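Local coordinates for cell cycle serine/threonine-protein kinase CDC5/MSD2 (Saccharomyces cerevisiae, PDB 6MF4), which phosphorylates serine and threonine residues of cell-cycle proteins to drive mitotic exit, and carries the C-terminal polo-box domain, the part crystallised here, at residues Ile61-Cys66 against Leu200-Thr204; Phe223-Met229 against Lys272-Ile276. One frame throughout, in Å; residues are numbered along the deposited sequence.

Interaction 1: Ile61-Cys66 against Leu200-Thr204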
ATOM      1  N   ILE A  61     -12.370  -3.438  -7.583  1.00 17.10           N
ATOM      2  CA  ILE A  61     -11.838  -2.181  -7.072  1.00 21.62           C
ATOM      3  C   ILE A  61     -10.311  -2.188  -7.092  1.00 19.58           C
ATOM      4  O   ILE A  61      -9.685  -1.218  -7.521  1.00 18.58           O
ATOM      5  CB  ILE A  61     -12.343  -1.917  -5.639  1.00 22.48           C
ATOM      6  CG1 ILE A  61     -13.856  -1.691  -5.669  1.00 25.90           C
ATOM      7  CG2 ILE A  61     -11.640  -0.710  -5.021  1.00 23.99           C
ATOM      8  CD1 ILE A  61     -14.509  -1.722  -4.303  1.00 30.28           C
ATOM      9  N   LEU A  62      -9.722  -3.286  -6.631  1.00 16.62           N
ATOM     10  CA  LEU A  62      -8.273  -3.448  -6.663  1.00 17.02           C
ATOM     11  C   LEU A  62      -7.723  -3.344  -8.085  1.00 22.15           C
ATOM     12  O   LEU A  62      -6.741  -2.637  -8.336  1.00 17.83           O
ATOM     13  CB  LEU A  62      -7.882  -4.794  -6.053  1.00 18.55           C
ATOM     14  CG  LEU A  62      -7.976  -4.870  -4.530  1.00 18.35           C
ATOM     15  CD1 LEU A  62      -7.949  -6.306  -4.063  1.00 22.23           C
ATOM     16  CD2 LEU A  62      -6.830  -4.101  -3.896  1.00 29.94           C
ATOM     17  N   ALA A  63      -8.360  -4.048  -9.014  1.00 17.04           N
ATOM     18  CA  ALA A  63      -7.901  -4.074 -10.397  1.00 22.90           C
ATOM     19  C   ALA A  63      -8.004  -2.687 -11.020  1.00 19.73           C
ATOM     20  O   ALA A  63      -7.175  -2.300 -11.844  1.00 20.51           O
ATOM     21  CB  ALA A  63      -8.702  -5.082 -11.203  1.00 23.61           C
ATOM     22  N   SER A  64      -9.023  -1.937 -10.616  1.00 20.47           N
ATOM     23  CA  SER A  64      -9.225  -0.592 -11.129  1.00 19.18           C
ATOM     24  C   SER A  64      -8.090   0.349 -10.720  1.00 22.39           C
ATOM     25  O   SER A  64      -7.642   1.164 -11.523  1.00 22.02           O
ATOM     26  CB  SER A  64     -10.564  -0.034 -10.646  1.00 24.27           C
ATOM     27  OG  SER A  64     -10.780   1.262 -11.166  1.00 31.98           O
ATOM     28  N   GLU A  65      -7.627   0.239  -9.478  1.00 19.14           N
ATOM     29  CA  GLU A  65      -6.516   1.071  -9.014  1.00 19.75           C
ATOM     30  C   GLU A  65      -5.213   0.672  -9.701  1.00 17.66           C
ATOM     31  O   GLU A  65      -4.382   1.528  -9.998  1.00 19.21           O
ATOM     32  CB  GLU A  65      -6.358   0.978  -7.493  1.00 20.60           C
ATOM     33  CG  GLU A  65      -7.555   1.505  -6.701  1.00 26.17           C
ATOM     34  CD  GLU A  65      -7.752   3.008  -6.826  1.00 31.27           C
ATOM     35  OE1 GLU A  65      -6.774   3.730  -7.120  1.00 26.30           O
ATOM     36  OE2 GLU A  65      -8.894   3.473  -6.617  1.00 39.05           O
ATOM     37  N   CYS A  66      -5.032  -0.624  -9.945  1.00 15.54           N
ATOM     38  CA  CYS A  66      -3.854  -1.110 -10.660  1.00 19.76           C
ATOM     39  C   CYS A  66      -3.852  -0.560 -12.082  1.00 23.03           C
ATOM     40  O   CYS A  66      -2.826  -0.111 -12.595  1.00 22.81           O
ATOM     41  CB  CYS A  66      -3.824  -2.640 -10.691  1.00 23.30           C
ATOM     42  SG  CYS A  66      -3.414  -3.410  -9.117  1.00 21.92           S
ATOM     43  N   LEU A 200      -4.115  -2.049   4.465  1.00 15.62           N
ATOM     44  CA  LEU A 200      -3.567  -2.859   3.386  1.00 16.13           C
ATOM     45  C   LEU A 200      -4.649  -3.743   2.780  1.00 14.75           C
ATOM     46  O   LEU A 200      -5.213  -4.590   3.462  1.00 16.56           O
ATOM     47  CB  LEU A 200      -2.419  -3.719   3.908  1.00 15.92           C
ATOM     48  CG  LEU A 200      -1.747  -4.664   2.916  1.00 18.92           C
ATOM     49  CD1 LEU A 200      -1.036  -3.861   1.848  1.00 15.31           C
ATOM     50  CD2 LEU A 200      -0.780  -5.585   3.646  1.00 17.90           C
ATOM     51  N   ARG A 201      -4.939  -3.542   1.501  1.00 15.24           N
ATOM     52  CA  ARG A 201      -5.967  -4.329   0.827  1.00 14.43           C
ATOM     53  C   ARG A 201      -5.418  -5.644   0.292  1.00 17.71           C
ATOM     54  O   ARG A 201      -6.074  -6.682   0.374  1.00 17.50           O
ATOM     55  CB  ARG A 201      -6.574  -3.549  -0.330  1.00 18.25           C
ATOM     56  CG  ARG A 201      -7.401  -2.351   0.063  1.00 20.62           C
ATOM     57  CD  ARG A 201      -7.686  -1.526  -1.182  1.00 22.57           C
ATOM     58  NE  ARG A 201      -8.881  -0.716  -1.041  1.00 31.47           N
ATOM     59  CZ  ARG A 201      -9.304   0.158  -1.945  1.00 30.35           C
ATOM     60  NH1 ARG A 201      -8.620   0.356  -3.066  1.00 27.98           N
ATOM     61  NH2 ARG A 201     -10.410   0.848  -1.716  1.00 27.95           N
ATOM     62  N   ARG A 202      -4.224  -5.589  -0.286  1.00 16.13           N
ATOM     63  CA  ARG A 202      -3.622  -6.771  -0.884  1.00 17.05           C
ATOM     64  C   ARG A 202      -2.110  -6.646  -0.875  1.00 19.81           C
ATOM     65  O   ARG A 202      -1.567  -5.565  -1.099  1.00 15.32           O
ATOM     66  CB  ARG A 202      -4.135  -6.974  -2.315  1.00 18.44           C
ATOM     67  CG  ARG A 202      -3.586  -8.222  -3.009  1.00 19.49           C
ATOM     68  CD  ARG A 202      -4.389  -8.587  -4.252  1.00 19.81           C
ATOM     69  NE  ARG A 202      -4.337  -7.551  -5.278  1.00 18.62           N
ATOM     70  CZ  ARG A 202      -5.115  -7.521  -6.355  1.00 21.95           C
ATOM     71  NH1 ARG A 202      -6.027  -8.466  -6.548  1.00 21.13           N
ATOM     72  NH2 ARG A 202      -4.997  -6.531  -7.231  1.00 23.55           N
ATOM     73  N   TYR A 203      -1.442  -7.754  -0.576  1.00 17.19           N
ATOM     74  CA  TYR A 203       0.001  -7.842  -0.745  1.00 19.00           C
ATOM     75  C   TYR A 203       0.315  -9.007  -1.666  1.00 21.64           C
ATOM     76  O   TYR A 203      -0.440  -9.976  -1.732  1.00 18.32           O
ATOM     77  CB  TYR A 203       0.714  -8.019   0.592  1.00 18.69           C
ATOM     78  CG  TYR A 203       0.473  -9.364   1.233  1.00 19.21           C
ATOM     79  CD1 TYR A 203       1.266 -10.461   0.916  1.00 23.85           C
ATOM     80  CD2 TYR A 203      -0.549  -9.540   2.152  1.00 18.90           C
ATOM     81  CE1 TYR A 203       1.046 -11.692   1.494  1.00 26.09           C
ATOM     82  CE2 TYR A 203      -0.774 -10.768   2.742  1.00 21.47           C
ATOM     83  CZ  TYR A 203       0.027 -11.840   2.407  1.00 24.99           C
ATOM     84  OH  TYR A 203      -0.195 -13.068   2.988  1.00 30.81           O
ATOM     85  N   THR A 204       1.425  -8.897  -2.385  1.00 18.58           N
ATOM     86  CA  THR A 204       1.902  -9.985  -3.224  1.00 21.94           C
ATOM     87  C   THR A 204       3.407 -10.080  -3.108  1.00 21.91           C
ATOM     88  O   THR A 204       4.116  -9.086  -3.271  1.00 21.44           O
ATOM     89  CB  THR A 204       1.524  -9.793  -4.697  1.00 21.74           C
ATOM     90  OG1 THR A 204       0.120  -9.533  -4.804  1.00 20.11           O
ATOM     91  CG2 THR A 204       1.882 -11.044  -5.507  1.00 25.58           C
TER
HETATM   92  O   HOH W   1     -10.179   2.690  -4.368  1.00 35.73           O
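In the polo-box domain, helix 56-82 lies across the sheet of the second polo box, and Leu-62 and its neighbours pack there on two arginines at a classic beta bulge, where Arg-201 and Arg-202 both face Glu-213. The bulge lets consecutive side chains point toward the helix, and Leu-62 fits between them. Its CD2 branch takes the first arginine, 3.6 Å from Arg-201 CB, the leucine and the arginine running antiparallel past one another. The other branch lies over a face of the Arg-202 guanidinium, with Leu-62 CD1 3.8 Å from Arg-202 CZ and nearer the group's outer edge than its middle. Cys-66 SG comes to the edge of that same group, 4.0 Å from Arg-202 NH2. The Arg-202 chain bends at chi3 (63°), its guanidinium lying against Leu-62, and its NE forms a salt bridge with Glu-213. Arg-201, stretched out along its length, instead passes Ile-61, whose CG2 sits over one face of the guanidinium, 3.8 Å from Arg-201 NH1. Glu-65 is joined through a water that donates to Glu-65 OE2 (2.7 Å) and accepts from Arg-201 NH1 (3.1 Å). The helix thus meets two cationic groups mostly with carbon and sulfur: the buried charge of Arg-202 is probably balanced by Glu-213 within the sheet, while Arg-201 and Glu-65, not in direct contact, are bridged by water and would still attract each other weakly.

Interaction 2: Phe223-Met229 against Lys272-Ile276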
ATOM      1  N   PHE A 223      12.027  -3.761  -2.824  1.00 26.17           N
ATOM      2  CA  PHE A 223      12.926  -4.603  -3.605  1.00 30.18           C
ATOM      3  C   PHE A 223      13.983  -5.249  -2.709  1.00 33.24           C
ATOM      4  O   PHE A 223      14.229  -4.791  -1.592  1.00 30.37           O
ATOM      5  CB  PHE A 223      13.580  -3.778  -4.718  1.00 27.35           C
ATOM      6  CG  PHE A 223      12.589  -3.143  -5.655  1.00 22.42           C
ATOM      7  CD1 PHE A 223      12.157  -3.813  -6.788  1.00 25.01           C
ATOM      8  CD2 PHE A 223      12.075  -1.883  -5.392  1.00 23.41           C
ATOM      9  CE1 PHE A 223      11.238  -3.234  -7.645  1.00 25.09           C
ATOM     10  CE2 PHE A 223      11.154  -1.302  -6.243  1.00 24.33           C
ATOM     11  CZ  PHE A 223      10.736  -1.976  -7.371  1.00 22.54           C
ATOM     12  N   LYS A 224      14.595  -6.318  -3.214  1.00 40.07           N
ATOM     13  CA  LYS A 224      15.586  -7.096  -2.468  1.00 49.45           C
ATOM     14  C   LYS A 224      16.739  -6.259  -1.918  1.00 48.36           C
ATOM     15  O   LYS A 224      17.326  -6.597  -0.892  1.00 44.87           O
ATOM     16  CB  LYS A 224      16.153  -8.198  -3.363  1.00 42.06           C
ATOM     17  CG  LYS A 224      15.140  -9.259  -3.750  1.00 41.62           C
ATOM     18  N   ASP A 225      17.058  -5.169  -2.606  1.00 39.53           N
ATOM     19  CA  ASP A 225      18.199  -4.325  -2.244  1.00 37.03           C
ATOM     20  C   ASP A 225      17.837  -3.296  -1.170  1.00 41.40           C
ATOM     21  O   ASP A 225      18.618  -2.392  -0.869  1.00 37.33           O
ATOM     22  CB  ASP A 225      18.749  -3.618  -3.489  1.00 44.69           C
ATOM     23  CG  ASP A 225      17.725  -2.706  -4.148  1.00 56.12           C
ATOM     24  OD1 ASP A 225      16.566  -2.678  -3.689  1.00 50.38           O
ATOM     25  OD2 ASP A 225      18.079  -2.024  -5.137  1.00 55.73           O
ATOM     26  N   HIS A 226      16.646  -3.446  -0.601  1.00 34.06           N
ATOM     27  CA  HIS A 226      16.153  -2.578   0.467  1.00 39.40           C
ATOM     28  C   HIS A 226      15.905  -1.150  -0.006  1.00 40.58           C
ATOM     29  O   HIS A 226      15.648  -0.258   0.806  1.00 39.89           O
ATOM     30  CB  HIS A 226      17.120  -2.567   1.653  1.00 44.07           C
ATOM     31  CG  HIS A 226      16.449  -2.289   2.964  1.00 45.55           C
ATOM     32  ND1 HIS A 226      15.420  -3.067   3.449  1.00 47.51           N
ATOM     33  CD2 HIS A 226      16.651  -1.316   3.883  1.00 42.92           C
ATOM     34  CE1 HIS A 226      15.021  -2.589   4.614  1.00 43.71           C
ATOM     35  NE2 HIS A 226      15.750  -1.525   4.898  1.00 44.86           N
ATOM     36  N   HIS A 227      15.989  -0.928  -1.314  1.00 33.34           N
ATOM     37  CA  HIS A 227      15.448   0.288  -1.888  1.00 33.70           C
ATOM     38  C   HIS A 227      13.949   0.057  -2.010  1.00 26.42           C
ATOM     39  O   HIS A 227      13.520  -1.020  -2.425  1.00 26.86           O
ATOM     40  CB  HIS A 227      16.075   0.614  -3.249  1.00 32.82           C
ATOM     41  CG  HIS A 227      17.562   0.813  -3.206  1.00 36.76           C
ATOM     42  ND1 HIS A 227      18.148   1.898  -2.590  1.00 44.43           N
ATOM     43  CD2 HIS A 227      18.577   0.076  -3.720  1.00 42.89           C
ATOM     44  CE1 HIS A 227      19.464   1.816  -2.719  1.00 43.41           C
ATOM     45  NE2 HIS A 227      19.746   0.721  -3.400  1.00 37.37           N
ATOM     46  N   LYS A 228      13.159   1.047  -1.610  1.00 29.00           N
ATOM     47  CA  LYS A 228      11.713   0.958  -1.730  1.00 27.62           C
ATOM     48  C   LYS A 228      11.192   2.126  -2.530  1.00 25.97           C
ATOM     49  O   LYS A 228      11.743   3.229  -2.489  1.00 30.13           O
ATOM     50  CB  LYS A 228      11.030   0.943  -0.364  1.00 29.43           C
ATOM     51  CG  LYS A 228      11.688   0.077   0.671  1.00 33.82           C
ATOM     52  CD  LYS A 228      10.938   0.194   1.990  1.00 37.57           C
ATOM     53  CE  LYS A 228      11.742  -0.354   3.147  1.00 43.07           C
ATOM     54  NZ  LYS A 228      12.567  -1.512   2.742  1.00 40.35           N
ATOM     55  N   MET A 229      10.115   1.873  -3.257  1.00 24.00           N
ATOM     56  CA  MET A 229       9.462   2.906  -4.031  1.00 23.65           C
ATOM     57  C   MET A 229       7.965   2.819  -3.821  1.00 23.67           C
ATOM     58  O   MET A 229       7.397   1.724  -3.780  1.00 20.92           O
ATOM     59  CB  MET A 229       9.811   2.768  -5.509  1.00 27.93           C
ATOM     60  CG  MET A 229      11.248   3.157  -5.824  1.00 36.57           C
ATOM     61  SD  MET A 229      11.744   2.719  -7.500  1.00 48.11           S
ATOM     62  CE  MET A 229      10.387   3.392  -8.456  1.00 32.55           C
ATOM     63  N   LYS A 272      13.559  -0.984 -11.935  1.00 22.97           N
ATOM     64  CA  LYS A 272      12.522  -1.072 -10.917  1.00 22.65           C
ATOM     65  C   LYS A 272      11.171  -0.633 -11.473  1.00 21.58           C
ATOM     66  O   LYS A 272      10.153  -1.256 -11.186  1.00 21.49           O
ATOM     67  CB  LYS A 272      12.908  -0.242  -9.694  1.00 24.13           C
ATOM     68  CG  LYS A 272      13.995  -0.917  -8.869  1.00 25.10           C
ATOM     69  CD  LYS A 272      14.503  -0.047  -7.737  1.00 33.33           C
ATOM     70  CE  LYS A 272      15.517  -0.806  -6.874  1.00 37.78           C
ATOM     71  NZ  LYS A 272      16.257  -1.875  -7.624  1.00 36.36           N
ATOM     72  N   LEU A 273      11.158   0.422 -12.286  1.00 21.44           N
ATOM     73  CA  LEU A 273       9.901   0.893 -12.862  1.00 21.74           C
ATOM     74  C   LEU A 273       9.321  -0.146 -13.819  1.00 22.71           C
ATOM     75  O   LEU A 273       8.106  -0.303 -13.917  1.00 21.08           O
ATOM     76  CB  LEU A 273      10.097   2.227 -13.583  1.00 26.93           C
ATOM     77  CG  LEU A 273       8.806   2.912 -14.043  1.00 28.11           C
ATOM     78  CD1 LEU A 273       7.923   3.295 -12.851  1.00 23.43           C
ATOM     79  CD2 LEU A 273       9.118   4.141 -14.890  1.00 30.53           C
ATOM     80  N   THR A 274      10.193  -0.862 -14.519  1.00 22.37           N
ATOM     81  CA  THR A 274       9.756  -1.944 -15.390  1.00 22.32           C
ATOM     82  C   THR A 274       9.095  -3.054 -14.576  1.00 20.62           C
ATOM     83  O   THR A 274       8.042  -3.572 -14.954  1.00 22.06           O
ATOM     84  CB  THR A 274      10.937  -2.518 -16.195  1.00 29.00           C
ATOM     85  OG1 THR A 274      11.412  -1.520 -17.105  1.00 31.91           O
ATOM     86  CG2 THR A 274      10.521  -3.758 -16.983  1.00 34.67           C
ATOM     87  N   LEU A 275       9.713  -3.414 -13.455  1.00 22.58           N
ATOM     88  CA  LEU A 275       9.159  -4.434 -12.570  1.00 24.12           C
ATOM     89  C   LEU A 275       7.812  -3.981 -12.012  1.00 20.70           C
ATOM     90  O   LEU A 275       6.865  -4.761 -11.921  1.00 21.91           O
ATOM     91  CB  LEU A 275      10.134  -4.739 -11.430  1.00 24.16           C
ATOM     92  CG  LEU A 275      11.361  -5.567 -11.826  1.00 24.94           C
ATOM     93  CD1 LEU A 275      12.416  -5.513 -10.740  1.00 26.83           C
ATOM     94  CD2 LEU A 275      10.970  -7.007 -12.114  1.00 26.45           C
ATOM     95  N   ILE A 276       7.736  -2.703 -11.657  1.00 21.08           N
ATOM     96  CA  ILE A 276       6.509  -2.118 -11.135  1.00 18.06           C
ATOM     97  C   ILE A 276       5.377  -2.240 -12.151  1.00 19.84           C
ATOM     98  O   ILE A 276       4.270  -2.648 -11.808  1.00 17.34           O
ATOM     99  CB  ILE A 276       6.735  -0.639 -10.750  1.00 18.27           C
ATOM    100  CG1 ILE A 276       7.529  -0.572  -9.445  1.00 19.09           C
ATOM    101  CG2 ILE A 276       5.410   0.121 -10.609  1.00 18.69           C
ATOM    102  CD1 ILE A 276       7.963   0.814  -9.049  1.00 21.93           C
TER
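With CG set anti to its own carbonyl carbon (chi1 -74°) and the chain running straight to CE, Lys-272 leaves helix 269-283 and lies along the Phe-223 ring; the turn at chi4 (28°) then swings NZ toward Asp-225. The methylenes do most of the touching. Lys-272 CG stands over the middle of the ring, 3.7 Å from the Phe-223 centroid, a CH-pi contact, and Lys-272 CB is 3.6 Å from Phe-223 CZ. Further out, Lys-272 NZ lies 4.8 Å from the same ring's centroid and off its normal, an off-centre cation-pi contact. Leu-275 CD1 and Ile-276 CG1 extend the hydrophobic patch, the latter at the ring edge, 4.1 Å from Phe-223 CZ. On another side of the lysine chain, Met-229 SD packs 3.9 Å from Lys-272 CB, and its bent end puts Met-229 CE 3.6 Å from Ile-276 CD1. The lysine's amino end faces the type I turn from Phe-223 to His-226, which links strands 219-223 and 228-232. Asp-225 OD1 accepts from His-227 N (3.0 Å), closing an Asx turn, with the N-H arriving from above the carboxylate plane. Asp-225 OD2 is modelled in a salt bridge with Lys-272 NZ, but its crowding against the His-227 ring makes that position less sure. His-227 ND1 is held by the Tyr-240 hydroxyl. One lysine therefore serves the hairpin twice, as a greasy rod along the aromatic face and as a charge in a buried place, which the ring face, and the carboxylate if its modelled position holds, would help to offset.

In the fold
Both contacts set a helix against the antiparallel sheet of the second polo box, which strand 49-50 extends at one edge, and their centres are about 18 Å apart. Interaction 1 brings in helix 56-82 at strand 200-205, nearer the centre of the chain yet only partly buried; interaction 2 uses helix 269-283 at the hairpin of strands 219-223 and 228-232, and is more fully buried. The two helices meet each other as well, Leu-273 and Ile-276 packing on Ile-73. The chemistry is reversed: in 61-66 against 200-204 the sheet supplies the cations and the helix mainly carbon, whereas in 223-229 against 272-276 the helix sends the cation and the hairpin answers with an aromatic face and, less surely placed, a carboxylate.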